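Long-range contact in cytosolic IMP-GMP specific 5'-nucleotidase (Legionella pneumophila subsp. pneumophila, PDB 4OHF), which probably hydrolyses the 5'-phosphate of purine nucleoside monophosphates such as IMP and GMP, as a magnesium-binding nucleotidase of the HAD clan: residues I90-H95 with P404-V409. Sequence-based numbering, arbitrary orientation.
Sequences IRLSYH and PKWERV
Strand 90-95 of the five-stranded antiparallel sheet is packed by the loop 404-409, which follows helix 374-399, and Tyr94, Leu92 and Arg91 meet Lys405, Trp406 and Glu407. The Tyr94 ring lies obliquely against the six-membered ring of Trp406, with centroids 4.7 Å apart and planes at 42°. Its CE1 sits over one face of the indole, offset toward the rim. Lys405 CE lies above the Tyr94 ring plane on the indole side, just beyond the rim and 3.7 Å from CE2 of Tyr94. The Tyr94 hydroxyl reaches the loop backbone, OH lying 3.2 Å from O of Lys405. Asp67 O accepts hydrogen bonds from both Trp406 NE1 and Lys405 NZ, which fixes the far ends of these side chains. Leu92 divides its two methyls: CD1 points to the benzo part of Trp406, modelled doubtfully close, and CD2 lies 3.4 Å from OE2 of Glu407. Arg91 and Glu407 form a two-pronged salt bridge. NH2 of Arg91 gives a hydrogen bond of 3.3 Å to Glu407 OE1, in the guanidinium plane but from above the carboxylate plane. NE of Arg91 adds a weak bond to OE2. With CG of Arg91 anti to the backbone N (chi1 162°) and the chain bent at chi2, the guanidinium edge faces Glu407. Arg91 and Leu92 both face Lys83 of strand 80-84, and this pairing is a classic beta bulge.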
ATOM      1  N   ILE B  90      -7.940   7.336 -22.091  1.00 54.46           N
ATOM      2  CA  ILE B  90      -9.054   6.643 -22.711  1.00 54.41           C
ATOM      3  C   ILE B  90      -9.225   7.076 -24.160  1.00 55.33           C
ATOM      4  O   ILE B  90      -9.689   8.177 -24.443  1.00 56.86           O
ATOM      5  CB  ILE B  90     -10.367   6.893 -21.948  1.00 53.22           C
ATOM      6  CG1 ILE B  90     -10.246   6.345 -20.529  1.00 52.85           C
ATOM      7  CG2 ILE B  90     -11.531   6.214 -22.670  1.00 53.52           C
ATOM      8  CD1 ILE B  90     -11.493   6.499 -19.710  1.00 51.55           C
ATOM      9  N   ARG B  91      -8.831   6.196 -25.072  1.00 56.32           N
ATOM     10  CA  ARG B  91      -8.951   6.442 -26.496  1.00 57.11           C
ATOM     11  C   ARG B  91     -10.418   6.227 -26.861  1.00 56.86           C
ATOM     12  O   ARG B  91     -11.024   7.024 -27.583  1.00 57.68           O
ATOM     13  CB  ARG B  91      -8.051   5.468 -27.261  1.00 58.70           C
ATOM     14  CG  ARG B  91      -8.390   5.310 -28.735  1.00 62.22           C
ATOM     15  CD  ARG B  91      -8.294   6.621 -29.480  1.00 64.24           C
ATOM     16  NE  ARG B  91      -8.686   6.464 -30.876  1.00 65.26           N
ATOM     17  CZ  ARG B  91      -8.689   7.451 -31.764  1.00 64.82           C
ATOM     18  NH1 ARG B  91      -8.321   8.675 -31.406  1.00 64.05           N
ATOM     19  NH2 ARG B  91      -9.068   7.211 -33.009  1.00 65.50           N
ATOM     20  N   LEU B  92     -10.987   5.133 -26.372  1.00 55.96           N
ATOM     21  CA  LEU B  92     -12.393   4.859 -26.617  1.00 55.81           C
ATOM     22  C   LEU B  92     -12.959   3.860 -25.616  1.00 54.25           C
ATOM     23  O   LEU B  92     -12.227   3.064 -25.037  1.00 52.29           O
ATOM     24  CB  LEU B  92     -12.618   4.421 -28.069  1.00 56.87           C
ATOM     25  CG  LEU B  92     -11.864   3.262 -28.696  1.00 57.03           C
ATOM     26  CD1 LEU B  92     -12.400   1.976 -28.132  1.00 58.60           C
ATOM     27  CD2 LEU B  92     -12.064   3.291 -30.207  1.00 57.35           C
ATOM     28  N   SER B  93     -14.264   3.940 -25.388  1.00 54.28           N
ATOM     29  CA  SER B  93     -14.910   3.068 -24.424  1.00 55.70           C
ATOM     30  C   SER B  93     -16.315   2.610 -24.799  1.00 55.25           C
ATOM     31  O   SER B  93     -17.012   3.247 -25.590  1.00 54.10           O
ATOM     32  CB  SER B  93     -14.955   3.762 -23.060  1.00 56.63           C
ATOM     33  OG  SER B  93     -15.649   4.996 -23.141  1.00 57.59           O
ATOM     34  N   TYR B  94     -16.714   1.489 -24.210  1.00 55.39           N
ATOM     35  CA  TYR B  94     -18.028   0.915 -24.436  1.00 56.50           C
ATOM     36  C   TYR B  94     -18.627   0.438 -23.108  1.00 56.87           C
ATOM     37  O   TYR B  94     -17.903   0.020 -22.196  1.00 54.59           O
ATOM     38  CB  TYR B  94     -17.939  -0.293 -25.386  1.00 57.65           C
ATOM     39  CG  TYR B  94     -17.686   0.011 -26.852  1.00 58.54           C
ATOM     40  CD1 TYR B  94     -16.468   0.536 -27.282  1.00 59.64           C
ATOM     41  CD2 TYR B  94     -18.665  -0.249 -27.815  1.00 58.91           C
ATOM     42  CE1 TYR B  94     -16.232   0.799 -28.636  1.00 59.65           C
ATOM     43  CE2 TYR B  94     -18.439   0.008 -29.170  1.00 58.89           C
ATOM     44  CZ  TYR B  94     -17.224   0.533 -29.573  1.00 60.31           C
ATOM     45  OH  TYR B  94     -17.003   0.820 -30.904  1.00 61.02           O
ATOM     46  N   HIS B  95     -19.948   0.542 -22.995  1.00 57.12           N
ATOM     47  CA  HIS B  95     -20.645   0.038 -21.817  1.00 58.45           C
ATOM     48  C   HIS B  95     -21.357  -1.164 -22.425  1.00 58.89           C
ATOM     49  O   HIS B  95     -22.364  -1.016 -23.113  1.00 57.31           O
ATOM     50  CB  HIS B  95     -21.666   1.043 -21.287  1.00 57.70           C
ATOM     51  CG  HIS B  95     -22.424   0.552 -20.090  1.00 57.65           C
ATOM     52  ND1 HIS B  95     -21.870   0.491 -18.828  1.00 57.38           N
ATOM     53  CD2 HIS B  95     -23.679   0.056 -19.972  1.00 56.72           C
ATOM     54  CE1 HIS B  95     -22.750  -0.021 -17.986  1.00 56.47           C
ATOM     55  NE2 HIS B  95     -23.855  -0.293 -18.655  1.00 56.26           N
ATOM     56  N   PRO B 404     -13.577  -2.775 -36.599  1.00 41.15           N
ATOM     57  CA  PRO B 404     -14.502  -1.638 -36.518  1.00 39.91           C
ATOM     58  C   PRO B 404     -14.756  -1.004 -35.150  1.00 38.89           C
ATOM     59  O   PRO B 404     -14.883   0.219 -35.046  1.00 38.66           O
ATOM     60  CB  PRO B 404     -15.786  -2.177 -37.172  1.00 40.68           C
ATOM     61  CG  PRO B 404     -15.654  -3.655 -37.111  1.00 40.71           C
ATOM     62  CD  PRO B 404     -14.187  -3.886 -37.349  1.00 41.93           C
ATOM     63  N   LYS B 405     -14.827  -1.814 -34.100  1.00 36.50           N
ATOM     64  CA  LYS B 405     -15.059  -1.269 -32.776  1.00 35.77           C
ATOM     65  C   LYS B 405     -13.813  -0.746 -32.063  1.00 36.98           C
ATOM     66  O   LYS B 405     -13.876   0.267 -31.359  1.00 37.17           O
ATOM     67  CB  LYS B 405     -15.704  -2.324 -31.872  1.00 35.42           C
ATOM     68  CG  LYS B 405     -17.129  -2.721 -32.250  1.00 37.54           C
ATOM     69  CD  LYS B 405     -17.647  -3.908 -31.408  1.00 38.43           C
ATOM     70  CE  LYS B 405     -17.929  -3.534 -29.957  1.00 38.98           C
ATOM     71  NZ  LYS B 405     -18.443  -4.698 -29.137  1.00 41.33           N
ATOM     72  N   TRP B 406     -12.674  -1.412 -32.250  1.00 37.36           N
ATOM     73  CA  TRP B 406     -11.477  -1.041 -31.501  1.00 36.66           C
ATOM     74  C   TRP B 406     -10.232  -0.535 -32.204  1.00 38.04           C
ATOM     75  O   TRP B 406      -9.298  -0.085 -31.542  1.00 39.04           O
ATOM     76  CB  TRP B 406     -11.079  -2.207 -30.606  1.00 34.37           C
ATOM     77  CG  TRP B 406     -12.192  -2.706 -29.782  1.00 35.57           C
ATOM     78  CD1 TRP B 406     -13.035  -3.757 -30.067  1.00 37.76           C
ATOM     79  CD2 TRP B 406     -12.638  -2.158 -28.550  1.00 34.37           C
ATOM     80  NE1 TRP B 406     -13.981  -3.889 -29.077  1.00 34.79           N
ATOM     81  CE2 TRP B 406     -13.760  -2.917 -28.133  1.00 36.09           C
ATOM     82  CE3 TRP B 406     -12.200  -1.102 -27.749  1.00 33.20           C
ATOM     83  CZ2 TRP B 406     -14.448  -2.643 -26.946  1.00 37.62           C
ATOM     84  CZ3 TRP B 406     -12.877  -0.834 -26.574  1.00 34.39           C
ATOM     85  CH2 TRP B 406     -13.990  -1.601 -26.183  1.00 36.12           C
ATOM     86  N   GLU B 407     -10.202  -0.590 -33.524  1.00 39.08           N
ATOM     87  CA  GLU B 407      -9.033  -0.123 -34.245  1.00 39.49           C
ATOM     88  C   GLU B 407      -7.870  -1.079 -33.959  1.00 37.27           C
ATOM     89  O   GLU B 407      -8.102  -2.239 -33.635  1.00 32.84           O
ATOM     90  CB  GLU B 407      -8.717   1.323 -33.831  1.00 43.06           C
ATOM     91  CG  GLU B 407      -9.630   2.351 -34.504  1.00 48.05           C
ATOM     92  CD  GLU B 407      -9.908   3.595 -33.651  1.00 52.75           C
ATOM     93  OE1 GLU B 407     -10.531   4.551 -34.173  1.00 52.23           O
ATOM     94  OE2 GLU B 407      -9.514   3.622 -32.458  1.00 55.48           O
ATOM     95  N   ARG B 408      -6.638  -0.590 -34.069  1.00 37.32           N
ATOM     96  CA  ARG B 408      -5.442  -1.417 -33.866  1.00 38.25           C
ATOM     97  C   ARG B 408      -5.107  -1.843 -32.450  1.00 38.33           C
ATOM     98  O   ARG B 408      -5.418  -1.153 -31.474  1.00 38.77           O
ATOM     99  CB  ARG B 408      -4.217  -0.715 -34.443  1.00 40.60           C
ATOM    100  CG  ARG B 408      -4.061  -0.907 -35.926  1.00 45.68           C
ATOM    101  CD  ARG B 408      -2.977  -0.029 -36.496  1.00 48.58           C
ATOM    102  NE  ARG B 408      -3.526   1.241 -36.938  1.00 53.67           N
ATOM    103  CZ  ARG B 408      -2.807   2.177 -37.542  1.00 57.18           C
ATOM    104  NH1 ARG B 408      -1.513   1.966 -37.763  1.00 59.79           N
ATOM    105  NH2 ARG B 408      -3.378   3.310 -37.934  1.00 57.97           N
ATOM    106  N   VAL B 409      -4.448  -2.990 -32.356  1.00 36.80           N
ATOM    107  CA  VAL B 409      -4.031  -3.530 -31.076  1.00 35.42           C
ATOM    108  C   VAL B 409      -2.906  -2.689 -30.488  1.00 36.81           C
ATOM    109  O   VAL B 409      -2.906  -2.418 -29.290  1.00 37.75           O
ATOM    110  CB  VAL B 409      -3.524  -4.990 -31.224  1.00 34.79           C
ATOM    111  CG1 VAL B 409      -2.805  -5.431 -29.974  1.00 31.26           C
ATOM    112  CG2 VAL B 409      -4.692  -5.917 -31.509  1.00 34.49           C
TER